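Local coordinates for protein putative neuraminyllactose-binding hemagglutinin homolog (Helicobacter pylori, PDB 3BGH) that is an outer-membrane lipoprotein, probably an adhesin of the flagellar sheath that binds sialylated glycans of the neuraminyllactose type, at residues V124-S129 with A157-V162; N49-E54 with I108-V113; G130-N135 with I150-I155; K62-Q67 with Q196-V201. One frame throughout, in Å; residues are numbered along the deposited sequence.

Contact 1 (V124-S129 with A157-V162); sequences VIDMSS and AVIERV. With SO4 (sulfate ion), chain E.
A classic beta bulge interrupts the antiparallel pairing of the hairpin formed by strands 123-137 and 144-161, where Ile159 and Glu160 together face Val124. The carbonyl oxygen of Val124 accepts from both: Ile159 N lies 2.9 Å from Val124 O and Glu160 N 3.2 Å from the same Val124 O, the two donors arriving from one face of its carbonyl plane. Val124 N answers with a bond to Glu160 O. Beyond the bulge, regular pairing resumes: Asp126 N meets Ala157 O at 2.8 Å, in the carbonyl plane, and Ala157 N returns a nearly straight bond (168°) to Asp126 O. With chi1 at 49°, Ile159 holds CG1 between its backbone N and carbonyl carbon; Ile159 CD1 then touches Val124 CG1 at 3.7 Å and Asp126 OD1 at 3.6 Å. Val124 and Glu160 run side by side, their CB atoms 3.7 Å apart. Beyond the paired residues, Arg161 NH2 donates to O4 of a sulfate ion, probably from the crystallisation liquor, at 2.7 Å and in the guanidinium plane, while Arg161 NH1 makes a weak bond to O3; Lys123 NZ also hydrogen-bonds this ion. The Asp126 carboxylate, buried beside Ile159, is satisfied by Asp111 N and His186 ND1, so its charge is probably stabilised by those polar partners despite its apolar neighbour.

Contact 2 (N49-E54 with I108-V113); sequences NKVIPE and ILEDIV
A type I turn from Asn49 to Ile52, closed by a 3.2 Å bond from Ile52 N to Asn49 O, brings Asn49, Val51 and Ile52 against the start of strand segment 108-113. Asn49 reads the backbone of one residue twice. Asn49 OD1 accepts from Ile108 N at 2.9 Å, with the donor well above the carbonyl plane, while Asn49 ND2 gives a hydrogen to Ile108 O, also at 2.9 Å. The side chain adopts chi1 76°, with CG between the backbone N and the carbonyl carbon, which carries the amide across to both polar atoms. Two bonds to a single residue limit the rotation of the amide, and ND2 has a further acceptor in Glu47 of the second subunit. Next to this polar grip, Val51 meets Ile108 at about a right angle, Val51 CG1 packing 3.9 Å from Ile108 CB. Val51 CG2 comes up against the Glu110 carboxylate, 3.2 Å from Glu110 OE2. Ile52 crosses Ile108 on the far end of that side chain, the two CD1 atoms being 3.8 Å apart. The contact thus ties the connection between strand 38-48 and helix 54-73 to strand 98-114. Helix 186-208 packs against the same patch, with Ile190 on Val51 and Met194 on Ile52, and strand 123-137 lies beside strand 98-114 in the sheet, with Asp126 packing on Glu110.

Contact 3 (G130-N135 with I150-I155); sequences GYLNLN and IDVSKI
Leu132 N donates to Ile150 O at 2.7 Å, almost straight at the hydrogen (173°) and nearly in line with the C=O, and Ile150 N reaches Leu132 O at the same 2.7 Å. The bond from Val152 N to Gly130 O is weak. These pairs belong to the antiparallel hairpin of strands 123-137 and 144-161, and an Asx turn forms as the second strand leaves its regular pairing: Ser153 N lies 2.7 Å from Asp151 OD1, on the anti side and somewhat out of the carboxylate plane, while Ser153 OG donates at 2.8 Å to the syn lone pair of Asp151 OD1. On one side of the sheet a chi1 of -175° turns the Tyr131 CG anti to N; the ring lies over Ile150 O, offset toward the rim, and Tyr131 CD1 touches Asp151 CA at 3.7 Å. On the other, Ile150 CD1 meets Leu132 CB at 4.2 Å. Val152 CG2 presses against the Gly130 backbone, 3.4 Å from Gly130 C.

Contact 4 (K62-Q67 with Q196-V201); sequences KSLFLQ and QAYHKV
The Tyr198 ring and the Gln67 amide are nearly coplanar, 3° apart, with Gln67 OE1 at the edge of the ring, while Leu64 CD2 approaches the ring obliquely. Phe23 meets this ring with its plane almost parallel, and Phe60 stands edge-to-face to it. The arrangement is helix-to-helix packing: helices 54-73 and 186-208 run in roughly the same direction, their segment axes 24° apart but separated by 11.4 Å, a distance that the tyrosine bridges. A trans chi1 (-176°) carries the Tyr198 ring out toward helix 54-73. There Leu64 slides past it in the reverse direction, Leu64 CD2 coming within 3.4 Å of Tyr198 CE1. The same Leu64 CD2 also packs on Val201 CG1 at 3.9 Å, one helical turn further along. Ser63 borders the phenol through CB, 3.5 Å from Tyr198 OH, whereas its own hydroxyl bonds back to Glu59 O within helix 54-73. Bending at chi2 brings the Gln67 amide to the phenol, and its OE1 accepts a second bond from Tyr25 N. Tyr198 OH donates to Gln67 OE1 at 2.8 Å, in the carbonyl plane and on a lone pair of that oxygen.

Along the chain, contact 2 closes before contacts 1 and 3 open, and contact 4 spans both of these, pairing helix 54-73 with helix 186-208. Contacts 1 and 3 occupy two stations of one hairpin, strands 123-137 and 144-161, their centres about 20 Å apart. Contact 2 lies about 11 Å from contact 1 between centres, on the adjoining strand 98-114, and backbone bonds such as Ile125 N to Ile112 O join them. Contact 4, its centre about 12 Å from that of contact 3, meets the sheet through Val201 and Lys200. Helix 186-208 packs on the sheet, and no other chain touches contact 4, while contacts 1, 2 and 3 lie where the sheet meets the second subunit.

Contact 1 (V124-S129 with A157-V162)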
loop_
_atom_site.group_PDB
_atom_site.type_symbol
_atom_site.label_atom_id
_atom_site.label_comp_id
_atom_site.label_asym_id
_atom_site.label_seq_id
_atom_site.Cartn_x
_atom_site.Cartn_y
_atom_site.Cartn_z
ATOM N N VAL A 124 -13.279 -8.467 -14.390
ATOM C CA VAL A 124 -12.856 -7.197 -13.832
ATOM C C VAL A 124 -12.891 -7.388 -12.325
ATOM O O VAL A 124 -13.767 -8.107 -11.804
ATOM C CB VAL A 124 -13.776 -6.083 -14.280
ATOM C CG1 VAL A 124 -13.283 -4.680 -13.808
ATOM C CG2 VAL A 124 -13.918 -6.135 -15.810
ATOM N N ILE A 125 -11.913 -6.811 -11.622
ATOM C CA ILE A 125 -11.782 -7.008 -10.171
ATOM C C ILE A 125 -11.471 -5.694 -9.478
ATOM O O ILE A 125 -11.077 -4.730 -10.120
ATOM C CB ILE A 125 -10.633 -7.975 -9.806
ATOM C CG1 ILE A 125 -9.268 -7.305 -10.012
ATOM C CG2 ILE A 125 -10.716 -9.292 -10.562
ATOM C CD1 ILE A 125 -8.124 -8.091 -9.532
ATOM N N ASP A 126 -11.675 -5.661 -8.166
ATOM C CA ASP A 126 -11.054 -4.685 -7.307
ATOM C C ASP A 126 -9.946 -5.405 -6.526
ATOM O O ASP A 126 -10.027 -6.613 -6.318
ATOM C CB ASP A 126 -12.085 -4.080 -6.355
ATOM C CG ASP A 126 -12.997 -3.078 -7.039
ATOM O OD1 ASP A 126 -12.698 -2.692 -8.202
ATOM O OD2 ASP A 126 -14.027 -2.685 -6.419
ATOM N N MET A 127 -8.920 -4.676 -6.104
ATOM C CA MET A 127 -7.758 -5.285 -5.472
ATOM C C MET A 127 -7.140 -4.331 -4.477
ATOM O O MET A 127 -7.000 -3.142 -4.764
ATOM C CB MET A 127 -6.700 -5.676 -6.531
ATOM C CG MET A 127 -5.481 -6.502 -5.978
ATOM S SD MET A 127 -4.190 -6.963 -7.217
ATOM C CE MET A 127 -3.519 -5.373 -7.491
ATOM N N SER A 128 -6.724 -4.857 -3.333
ATOM C CA SER A 128 -6.105 -4.043 -2.323
ATOM C C SER A 128 -4.592 -3.866 -2.461
ATOM O O SER A 128 -3.878 -4.655 -3.110
ATOM C CB SER A 128 -6.338 -4.697 -0.993
ATOM O OG SER A 128 -5.470 -5.811 -0.953
ATOM N N SER A 129 -4.101 -2.851 -1.764
ATOM C CA SER A 129 -2.685 -2.709 -1.456
ATOM C C SER A 129 -2.635 -2.245 -0.006
ATOM O O SER A 129 -3.676 -1.977 0.604
ATOM C CB SER A 129 -2.041 -1.676 -2.383
ATOM O OG SER A 129 -2.435 -0.370 -2.014
ATOM N N ALA A 157 -11.427 -8.979 -5.297
ATOM C CA ALA A 157 -12.827 -9.291 -5.450
ATOM C C ALA A 157 -13.257 -9.094 -6.895
ATOM O O ALA A 157 -13.041 -8.054 -7.498
ATOM C CB ALA A 157 -13.652 -8.434 -4.530
ATOM N N VAL A 158 -13.901 -10.110 -7.440
ATOM C CA VAL A 158 -14.428 -10.032 -8.784
ATOM C C VAL A 158 -15.701 -9.194 -8.796
ATOM O O VAL A 158 -16.605 -9.433 -7.995
ATOM C CB VAL A 158 -14.718 -11.409 -9.323
ATOM C CG1 VAL A 158 -15.296 -11.304 -10.717
ATOM C CG2 VAL A 158 -13.444 -12.206 -9.321
ATOM N N ILE A 159 -15.745 -8.206 -9.688
ATOM C CA ILE A 159 -16.924 -7.383 -9.853
ATOM C C ILE A 159 -17.692 -7.706 -11.140
ATOM O O ILE A 159 -18.910 -7.546 -11.197
ATOM C CB ILE A 159 -16.620 -5.876 -9.780
ATOM C CG1 ILE A 159 -15.451 -5.496 -10.678
ATOM C CG2 ILE A 159 -16.339 -5.485 -8.354
ATOM C CD1 ILE A 159 -15.092 -4.000 -10.615
ATOM N N GLU A 160 -16.977 -8.191 -12.146
ATOM C CA GLU A 160 -17.554 -8.426 -13.445
ATOM C C GLU A 160 -16.921 -9.661 -14.116
ATOM O O GLU A 160 -15.689 -9.808 -14.128
ATOM C CB GLU A 160 -17.337 -7.163 -14.274
ATOM C CG GLU A 160 -18.107 -7.065 -15.564
ATOM C CD GLU A 160 -17.981 -5.669 -16.169
ATOM O OE1 GLU A 160 -18.100 -4.692 -15.397
ATOM O OE2 GLU A 160 -17.754 -5.539 -17.400
ATOM N N ARG A 161 -17.764 -10.555 -14.632
ATOM C CA ARG A 161 -17.318 -11.655 -15.512
ATOM C C ARG A 161 -17.883 -11.477 -16.918
ATOM O O ARG A 161 -18.999 -11.007 -17.076
ATOM C CB ARG A 161 -17.756 -13.007 -14.966
ATOM C CG ARG A 161 -17.585 -13.093 -13.476
ATOM C CD ARG A 161 -17.976 -14.404 -12.945
ATOM N NE ARG A 161 -17.146 -14.753 -11.800
ATOM C CZ ARG A 161 -15.989 -15.408 -11.889
ATOM N NH1 ARG A 161 -15.518 -15.784 -13.079
ATOM N NH2 ARG A 161 -15.305 -15.692 -10.788
ATOM N N VAL A 162 -17.114 -11.855 -17.933
ATOM C CA VAL A 162 -17.580 -11.818 -19.310
ATOM C C VAL A 162 -18.087 -13.204 -19.708
ATOM O O VAL A 162 -17.318 -14.160 -19.784
ATOM C CB VAL A 162 -16.485 -11.320 -20.287
ATOM C CG1 VAL A 162 -16.984 -11.386 -21.733
ATOM C CG2 VAL A 162 -16.053 -9.892 -19.923
HETATM S S SO4 E . -12.956 -18.436 -11.559
HETATM O O1 SO4 E . -13.014 -19.609 -10.686
HETATM O O2 SO4 E . -11.701 -18.416 -12.314
HETATM O O3 SO4 E . -14.072 -18.494 -12.491
HETATM O O4 SO4 E . -13.093 -17.229 -10.756
#

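Contact 2 (N49-E54 with I108-V113)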
loop_
_atom_site.group_PDB
_atom_site.type_symbol
_atom_site.label_atom_id
_atom_site.label_comp_id
_atom_site.label_asym_id
_atom_site.label_seq_id
_atom_site.Cartn_x
_atom_site.Cartn_y
_atom_site.Cartn_z
ATOM N N ASN A 49 -7.675 4.689 1.628
ATOM C CA ASN A 49 -7.770 5.558 0.454
ATOM C C ASN A 49 -9.235 5.968 0.191
ATOM O O ASN A 49 -10.135 5.539 0.907
ATOM C CB ASN A 49 -7.132 4.894 -0.776
ATOM C CG ASN A 49 -8.004 3.809 -1.380
ATOM O OD1 ASN A 49 -8.559 2.986 -0.675
ATOM N ND2 ASN A 49 -8.101 3.793 -2.689
ATOM N N LYS A 50 -9.471 6.787 -0.836
ATOM C CA LYS A 50 -10.749 7.530 -0.989
ATOM C C LYS A 50 -12.007 6.673 -1.230
ATOM O O LYS A 50 -13.142 7.088 -0.999
ATOM C CB LYS A 50 -10.595 8.578 -2.096
ATOM C CG LYS A 50 -10.681 8.076 -3.529
ATOM C CD LYS A 50 -10.518 9.257 -4.481
ATOM C CE LYS A 50 -10.531 8.815 -5.957
ATOM N NZ LYS A 50 -10.181 9.952 -6.939
ATOM N N VAL A 51 -11.771 5.454 -1.675
ATOM C CA VAL A 51 -12.799 4.503 -2.070
ATOM C C VAL A 51 -13.498 3.865 -0.852
ATOM O O VAL A 51 -14.651 3.410 -0.955
ATOM C CB VAL A 51 -12.103 3.510 -3.018
ATOM C CG1 VAL A 51 -12.378 2.058 -2.692
ATOM C CG2 VAL A 51 -12.393 3.895 -4.482
ATOM N N ILE A 52 -12.810 3.883 0.293
ATOM C CA ILE A 52 -13.248 3.232 1.547
ATOM C C ILE A 52 -13.947 4.220 2.545
ATOM O O ILE A 52 -13.366 5.216 2.920
ATOM C CB ILE A 52 -12.043 2.531 2.272
ATOM C CG1 ILE A 52 -11.423 1.458 1.383
ATOM C CG2 ILE A 52 -12.471 1.927 3.610
ATOM C CD1 ILE A 52 -10.055 0.884 1.870
ATOM N N PRO A 53 -15.189 3.946 2.952
ATOM C CA PRO A 53 -15.870 4.825 3.925
ATOM C C PRO A 53 -15.110 4.936 5.245
ATOM O O PRO A 53 -14.618 3.937 5.756
ATOM C CB PRO A 53 -17.229 4.141 4.155
ATOM C CG PRO A 53 -17.422 3.259 2.861
ATOM C CD PRO A 53 -16.037 2.829 2.487
ATOM N N GLU A 54 -15.019 6.146 5.779
ATOM C CA GLU A 54 -14.401 6.402 7.086
ATOM C C GLU A 54 -14.914 5.502 8.193
ATOM O O GLU A 54 -14.155 5.144 9.110
ATOM C CB GLU A 54 -14.614 7.850 7.507
ATOM C CG GLU A 54 -13.708 8.879 6.809
ATOM C CD GLU A 54 -13.903 10.275 7.374
ATOM O OE1 GLU A 54 -12.881 10.987 7.580
ATOM O OE2 GLU A 54 -15.089 10.655 7.651
ATOM N N ILE A 108 -7.911 0.366 -1.672
ATOM C CA ILE A 108 -8.546 -0.468 -2.666
ATOM C C ILE A 108 -8.474 0.213 -4.063
ATOM O O ILE A 108 -8.792 1.393 -4.240
ATOM C CB ILE A 108 -9.953 -0.897 -2.195
ATOM C CG1 ILE A 108 -9.759 -1.906 -1.065
ATOM C CG2 ILE A 108 -10.761 -1.538 -3.329
ATOM C CD1 ILE A 108 -10.923 -2.189 -0.239
ATOM N N LEU A 109 -7.945 -0.538 -5.022
ATOM C CA LEU A 109 -7.907 -0.127 -6.416
ATOM C C LEU A 109 -9.066 -0.782 -7.135
ATOM O O LEU A 109 -9.394 -1.936 -6.904
ATOM C CB LEU A 109 -6.604 -0.558 -7.052
ATOM C CG LEU A 109 -5.354 0.261 -6.734
ATOM C CD1 LEU A 109 -4.936 0.185 -5.266
ATOM C CD2 LEU A 109 -4.259 -0.249 -7.604
ATOM N N GLU A 110 -9.690 -0.014 -8.009
ATOM C CA GLU A 110 -10.912 -0.433 -8.673
ATOM C C GLU A 110 -10.642 -0.661 -10.139
ATOM O O GLU A 110 -9.749 -0.027 -10.708
ATOM C CB GLU A 110 -12.024 0.615 -8.471
ATOM C CG GLU A 110 -12.508 0.646 -7.017
ATOM C CD GLU A 110 -13.613 1.646 -6.750
ATOM O OE1 GLU A 110 -13.847 2.538 -7.587
ATOM O OE2 GLU A 110 -14.254 1.533 -5.676
ATOM N N ASP A 111 -11.400 -1.596 -10.720
ATOM C CA ASP A 111 -11.506 -1.740 -12.173
ATOM C C ASP A 111 -10.186 -2.185 -12.819
ATOM O O ASP A 111 -9.634 -1.525 -13.709
ATOM C CB ASP A 111 -12.078 -0.460 -12.835
ATOM C CG ASP A 111 -13.559 -0.211 -12.487
ATOM O OD1 ASP A 111 -14.316 -1.174 -12.230
ATOM O OD2 ASP A 111 -13.981 0.963 -12.470
ATOM N N ILE A 112 -9.694 -3.325 -12.351
ATOM C CA ILE A 112 -8.560 -3.989 -12.961
ATOM C C ILE A 112 -9.146 -5.189 -13.712
ATOM O O ILE A 112 -10.029 -5.894 -13.178
ATOM C CB ILE A 112 -7.554 -4.468 -11.885
ATOM C CG1 ILE A 112 -7.181 -3.335 -10.942
ATOM C CG2 ILE A 112 -6.310 -5.004 -12.505
ATOM C CD1 ILE A 112 -5.993 -3.671 -10.057
ATOM N N VAL A 113 -8.672 -5.381 -14.948
ATOM C CA VAL A 113 -9.100 -6.471 -15.832
ATOM C C VAL A 113 -8.083 -7.622 -15.848
ATOM O O VAL A 113 -6.878 -7.410 -15.825
ATOM C CB VAL A 113 -9.366 -5.932 -17.284
ATOM C CG1 VAL A 113 -9.465 -7.044 -18.314
ATOM C CG2 VAL A 113 -10.655 -5.076 -17.313
#

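Contact 3 (G130-N135 with I150-I155)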
loop_
_atom_site.group_PDB
_atom_site.type_symbol
_atom_site.label_atom_id
_atom_site.label_comp_id
_atom_site.label_asym_id
_atom_site.label_seq_id
_atom_site.Cartn_x
_atom_site.Cartn_y
_atom_site.Cartn_z
ATOM N N GLY A 130 -1.442 -2.122 0.536
ATOM C CA GLY A 130 -1.246 -1.667 1.886
ATOM C C GLY A 130 -0.466 -2.663 2.713
ATOM O O GLY A 130 -0.040 -3.673 2.238
ATOM N N TYR A 131 -0.310 -2.363 3.979
ATOM C CA TYR A 131 0.656 -3.021 4.777
ATOM C C TYR A 131 0.479 -2.517 6.228
ATOM O O TYR A 131 0.332 -1.322 6.471
ATOM C CB TYR A 131 2.069 -2.707 4.217
ATOM C CG TYR A 131 3.182 -3.440 4.909
ATOM C CD1 TYR A 131 3.707 -4.622 4.388
ATOM C CD2 TYR A 131 3.718 -2.955 6.108
ATOM C CE1 TYR A 131 4.739 -5.325 5.051
ATOM C CE2 TYR A 131 4.772 -3.641 6.776
ATOM C CZ TYR A 131 5.270 -4.801 6.228
ATOM O OH TYR A 131 6.272 -5.442 6.904
ATOM N N LEU A 132 0.448 -3.449 7.170
ATOM C CA LEU A 132 0.360 -3.113 8.575
ATOM C C LEU A 132 1.620 -3.437 9.325
ATOM O O LEU A 132 2.222 -4.512 9.170
ATOM C CB LEU A 132 -0.802 -3.829 9.214
ATOM C CG LEU A 132 -2.042 -2.956 9.310
ATOM C CD1 LEU A 132 -2.609 -2.632 7.939
ATOM C CD2 LEU A 132 -3.106 -3.649 10.169
ATOM N N ASN A 133 2.007 -2.504 10.171
ATOM C CA ASN A 133 3.156 -2.711 10.996
ATOM C C ASN A 133 2.843 -2.666 12.479
ATOM O O ASN A 133 2.437 -1.623 13.013
ATOM C CB ASN A 133 4.196 -1.661 10.695
ATOM C CG ASN A 133 5.518 -2.019 11.270
ATOM O OD1 ASN A 133 6.171 -2.985 10.816
ATOM N ND2 ASN A 133 5.938 -1.275 12.282
ATOM N N LEU A 134 3.072 -3.791 13.150
ATOM C CA LEU A 134 3.024 -3.838 14.602
ATOM C C LEU A 134 4.397 -3.525 15.239
ATOM O O LEU A 134 5.326 -4.305 15.089
ATOM C CB LEU A 134 2.524 -5.204 15.038
ATOM C CG LEU A 134 2.292 -5.422 16.537
ATOM C CD1 LEU A 134 1.344 -4.379 17.080
ATOM C CD2 LEU A 134 1.709 -6.787 16.735
ATOM N N ASN A 135 4.502 -2.401 15.971
ATOM C CA ASN A 135 5.747 -2.067 16.702
ATOM C C ASN A 135 5.782 -2.539 18.159
ATOM O O ASN A 135 4.824 -2.361 18.907
ATOM C CB ASN A 135 6.109 -0.566 16.587
ATOM C CG ASN A 135 7.019 -0.262 15.377
ATOM O OD1 ASN A 135 7.398 -1.160 14.637
ATOM N ND2 ASN A 135 7.399 0.999 15.206
ATOM N N ILE A 150 2.403 -7.155 8.477
ATOM C CA ILE A 150 1.471 -7.958 7.748
ATOM C C ILE A 150 1.186 -7.183 6.495
ATOM O O ILE A 150 0.738 -6.022 6.544
ATOM C CB ILE A 150 0.191 -8.234 8.522
ATOM C CG1 ILE A 150 0.496 -8.596 9.978
ATOM C CG2 ILE A 150 -0.582 -9.330 7.844
ATOM C CD1 ILE A 150 0.229 -7.457 10.969
ATOM N N ASP A 151 1.537 -7.794 5.382
ATOM C CA ASP A 151 1.190 -7.324 4.071
ATOM C C ASP A 151 -0.283 -7.681 3.805
ATOM O O ASP A 151 -0.704 -8.861 3.925
ATOM C CB ASP A 151 2.090 -8.029 3.057
ATOM C CG ASP A 151 1.809 -7.633 1.617
ATOM O OD1 ASP A 151 0.874 -6.858 1.305
ATOM O OD2 ASP A 151 2.540 -8.139 0.758
ATOM N N VAL A 152 -1.056 -6.669 3.418
ATOM C CA VAL A 152 -2.469 -6.873 3.140
ATOM C C VAL A 152 -2.776 -6.524 1.683
ATOM O O VAL A 152 -3.909 -6.273 1.332
ATOM C CB VAL A 152 -3.386 -5.999 4.084
ATOM C CG1 VAL A 152 -3.343 -6.508 5.544
ATOM C CG2 VAL A 152 -3.060 -4.474 3.956
ATOM N N SER A 153 -1.768 -6.497 0.828
ATOM C CA SER A 153 -2.004 -6.218 -0.587
ATOM C C SER A 153 -2.371 -7.471 -1.401
ATOM O O SER A 153 -2.283 -8.593 -0.906
ATOM C CB SER A 153 -0.787 -5.545 -1.164
ATOM O OG SER A 153 0.230 -6.502 -1.378
ATOM N N LYS A 154 -2.777 -7.269 -2.652
ATOM C CA LYS A 154 -3.197 -8.370 -3.566
ATOM C C LYS A 154 -4.446 -9.161 -3.167
ATOM O O LYS A 154 -4.719 -10.227 -3.730
ATOM C CB LYS A 154 -2.038 -9.338 -3.898
ATOM C CG LYS A 154 -0.776 -8.661 -4.381
ATOM C CD LYS A 154 -0.793 -8.367 -5.855
ATOM C CE LYS A 154 0.656 -8.363 -6.438
ATOM N NZ LYS A 154 0.666 -8.132 -7.918
ATOM N N ILE A 155 -5.214 -8.653 -2.222
ATOM C CA ILE A 155 -6.534 -9.206 -1.967
ATOM C C ILE A 155 -7.592 -8.788 -3.018
ATOM O O ILE A 155 -7.847 -7.597 -3.210
ATOM C CB ILE A 155 -6.982 -8.912 -0.519
ATOM C CG1 ILE A 155 -5.968 -9.557 0.464
ATOM C CG2 ILE A 155 -8.346 -9.474 -0.296
ATOM C CD1 ILE A 155 -6.246 -9.355 1.932
#

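Contact 4 (K62-Q67 with Q196-V201)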
loop_
_atom_site.group_PDB
_atom_site.type_symbol
_atom_site.label_atom_id
_atom_site.label_comp_id
_atom_site.label_asym_id
_atom_site.label_seq_id
_atom_site.Cartn_x
_atom_site.Cartn_y
_atom_site.Cartn_z
ATOM N N LYS A 62 -11.298 -0.292 15.538
ATOM C CA LYS A 62 -11.925 -0.565 16.833
ATOM C C LYS A 62 -11.932 -2.054 17.084
ATOM O O LYS A 62 -11.611 -2.491 18.175
ATOM C CB LYS A 62 -13.357 0.029 16.933
ATOM C CG LYS A 62 -14.390 -0.795 17.814
ATOM C CD LYS A 62 -15.761 -0.072 18.048
ATOM C CE LYS A 62 -16.961 -1.053 18.207
ATOM N NZ LYS A 62 -17.355 -1.696 16.879
ATOM N N SER A 63 -12.282 -2.846 16.080
ATOM C CA SER A 63 -12.318 -4.283 16.269
ATOM C C SER A 63 -10.966 -4.901 16.627
ATOM O O SER A 63 -10.912 -5.788 17.469
ATOM C CB SER A 63 -12.937 -4.964 15.071
ATOM O OG SER A 63 -14.212 -4.399 14.858
ATOM N N LEU A 64 -9.887 -4.424 16.005
ATOM C CA LEU A 64 -8.539 -4.979 16.198
ATOM C C LEU A 64 -8.103 -4.710 17.621
ATOM O O LEU A 64 -7.474 -5.529 18.282
ATOM C CB LEU A 64 -7.518 -4.344 15.223
ATOM C CG LEU A 64 -7.382 -4.792 13.762
ATOM C CD1 LEU A 64 -6.203 -4.068 13.097
ATOM C CD2 LEU A 64 -7.156 -6.312 13.631
ATOM N N PHE A 65 -8.472 -3.527 18.076
ATOM C CA PHE A 65 -8.109 -3.023 19.378
ATOM C C PHE A 65 -8.772 -3.875 20.476
ATOM O O PHE A 65 -8.114 -4.308 21.426
ATOM C CB PHE A 65 -8.560 -1.575 19.414
ATOM C CG PHE A 65 -8.027 -0.791 20.554
ATOM C CD1 PHE A 65 -6.723 -0.961 20.989
ATOM C CD2 PHE A 65 -8.836 0.143 21.184
ATOM C CE1 PHE A 65 -6.223 -0.214 22.055
ATOM C CE2 PHE A 65 -8.359 0.891 22.249
ATOM C CZ PHE A 65 -7.048 0.719 22.692
ATOM N N LEU A 66 -10.057 -4.167 20.330
ATOM C CA LEU A 66 -10.774 -4.846 21.402
ATOM C C LEU A 66 -10.386 -6.301 21.386
ATOM O O LEU A 66 -10.057 -6.875 22.426
ATOM C CB LEU A 66 -12.293 -4.685 21.278
ATOM C CG LEU A 66 -12.899 -3.266 21.304
ATOM C CD1 LEU A 66 -14.365 -3.359 20.973
ATOM C CD2 LEU A 66 -12.693 -2.547 22.642
ATOM N N GLN A 67 -10.379 -6.880 20.196
ATOM C CA GLN A 67 -9.969 -8.245 20.013
ATOM C C GLN A 67 -8.552 -8.557 20.477
ATOM O O GLN A 67 -8.302 -9.613 21.036
ATOM C CB GLN A 67 -10.136 -8.625 18.575
ATOM C CG GLN A 67 -11.589 -8.667 18.143
ATOM C CD GLN A 67 -11.862 -9.922 17.379
ATOM O OE1 GLN A 67 -11.751 -9.948 16.145
ATOM N NE2 GLN A 67 -12.154 -11.005 18.108
ATOM N N GLN A 196 -11.411 -9.922 4.375
ATOM C CA GLN A 196 -10.279 -10.806 4.166
ATOM C C GLN A 196 -9.038 -10.175 4.752
ATOM O O GLN A 196 -8.212 -10.869 5.286
ATOM C CB GLN A 196 -10.022 -11.077 2.691
ATOM C CG GLN A 196 -10.889 -12.102 2.021
ATOM C CD GLN A 196 -10.457 -12.327 0.555
ATOM O OE1 GLN A 196 -11.205 -12.015 -0.384
ATOM N NE2 GLN A 196 -9.236 -12.842 0.364
ATOM N N ALA A 197 -8.909 -8.851 4.676
ATOM C CA ALA A 197 -7.747 -8.216 5.285
ATOM C C ALA A 197 -7.808 -8.273 6.812
ATOM O O ALA A 197 -6.773 -8.432 7.482
ATOM C CB ALA A 197 -7.572 -6.764 4.794
ATOM N N TYR A 198 -9.009 -8.124 7.367
ATOM C CA TYR A 198 -9.144 -8.149 8.813
ATOM C C TYR A 198 -8.773 -9.545 9.329
ATOM O O TYR A 198 -7.997 -9.654 10.261
ATOM C CB TYR A 198 -10.562 -7.780 9.275
ATOM C CG TYR A 198 -10.632 -7.719 10.793
ATOM C CD1 TYR A 198 -10.401 -6.536 11.476
ATOM C CD2 TYR A 198 -10.868 -8.868 11.542
ATOM C CE1 TYR A 198 -10.460 -6.496 12.862
ATOM C CE2 TYR A 198 -10.921 -8.837 12.920
ATOM C CZ TYR A 198 -10.708 -7.661 13.573
ATOM O OH TYR A 198 -10.744 -7.655 14.957
ATOM N N HIS A 199 -9.329 -10.587 8.712
ATOM C CA HIS A 199 -9.028 -11.976 9.037
ATOM C C HIS A 199 -7.500 -12.217 8.985
ATOM O O HIS A 199 -6.934 -12.615 9.994
ATOM C CB HIS A 199 -9.814 -12.935 8.108
ATOM C CG HIS A 199 -9.536 -14.398 8.341
ATOM N ND1 HIS A 199 -10.169 -15.140 9.322
ATOM C CD2 HIS A 199 -8.734 -15.269 7.674
ATOM C CE1 HIS A 199 -9.752 -16.394 9.269
ATOM N NE2 HIS A 199 -8.885 -16.502 8.274
ATOM N N LYS A 200 -6.842 -11.924 7.845
ATOM C CA LYS A 200 -5.388 -12.051 7.740
ATOM C C LYS A 200 -4.588 -11.307 8.825
ATOM O O LYS A 200 -3.608 -11.873 9.332
ATOM C CB LYS A 200 -4.861 -11.647 6.350
ATOM C CG LYS A 200 -3.366 -11.968 6.166
ATOM C CD LYS A 200 -2.741 -11.395 4.871
ATOM C CE LYS A 200 -1.325 -11.950 4.613
ATOM N NZ LYS A 200 -0.730 -11.592 3.281
ATOM N N VAL A 201 -4.969 -10.070 9.174
ATOM C CA VAL A 201 -4.222 -9.348 10.234
ATOM C C VAL A 201 -4.315 -10.093 11.597
ATOM O O VAL A 201 -3.310 -10.345 12.264
ATOM C CB VAL A 201 -4.633 -7.817 10.407
ATOM C CG1 VAL A 201 -3.943 -7.213 11.576
ATOM C CG2 VAL A 201 -4.262 -7.018 9.171
#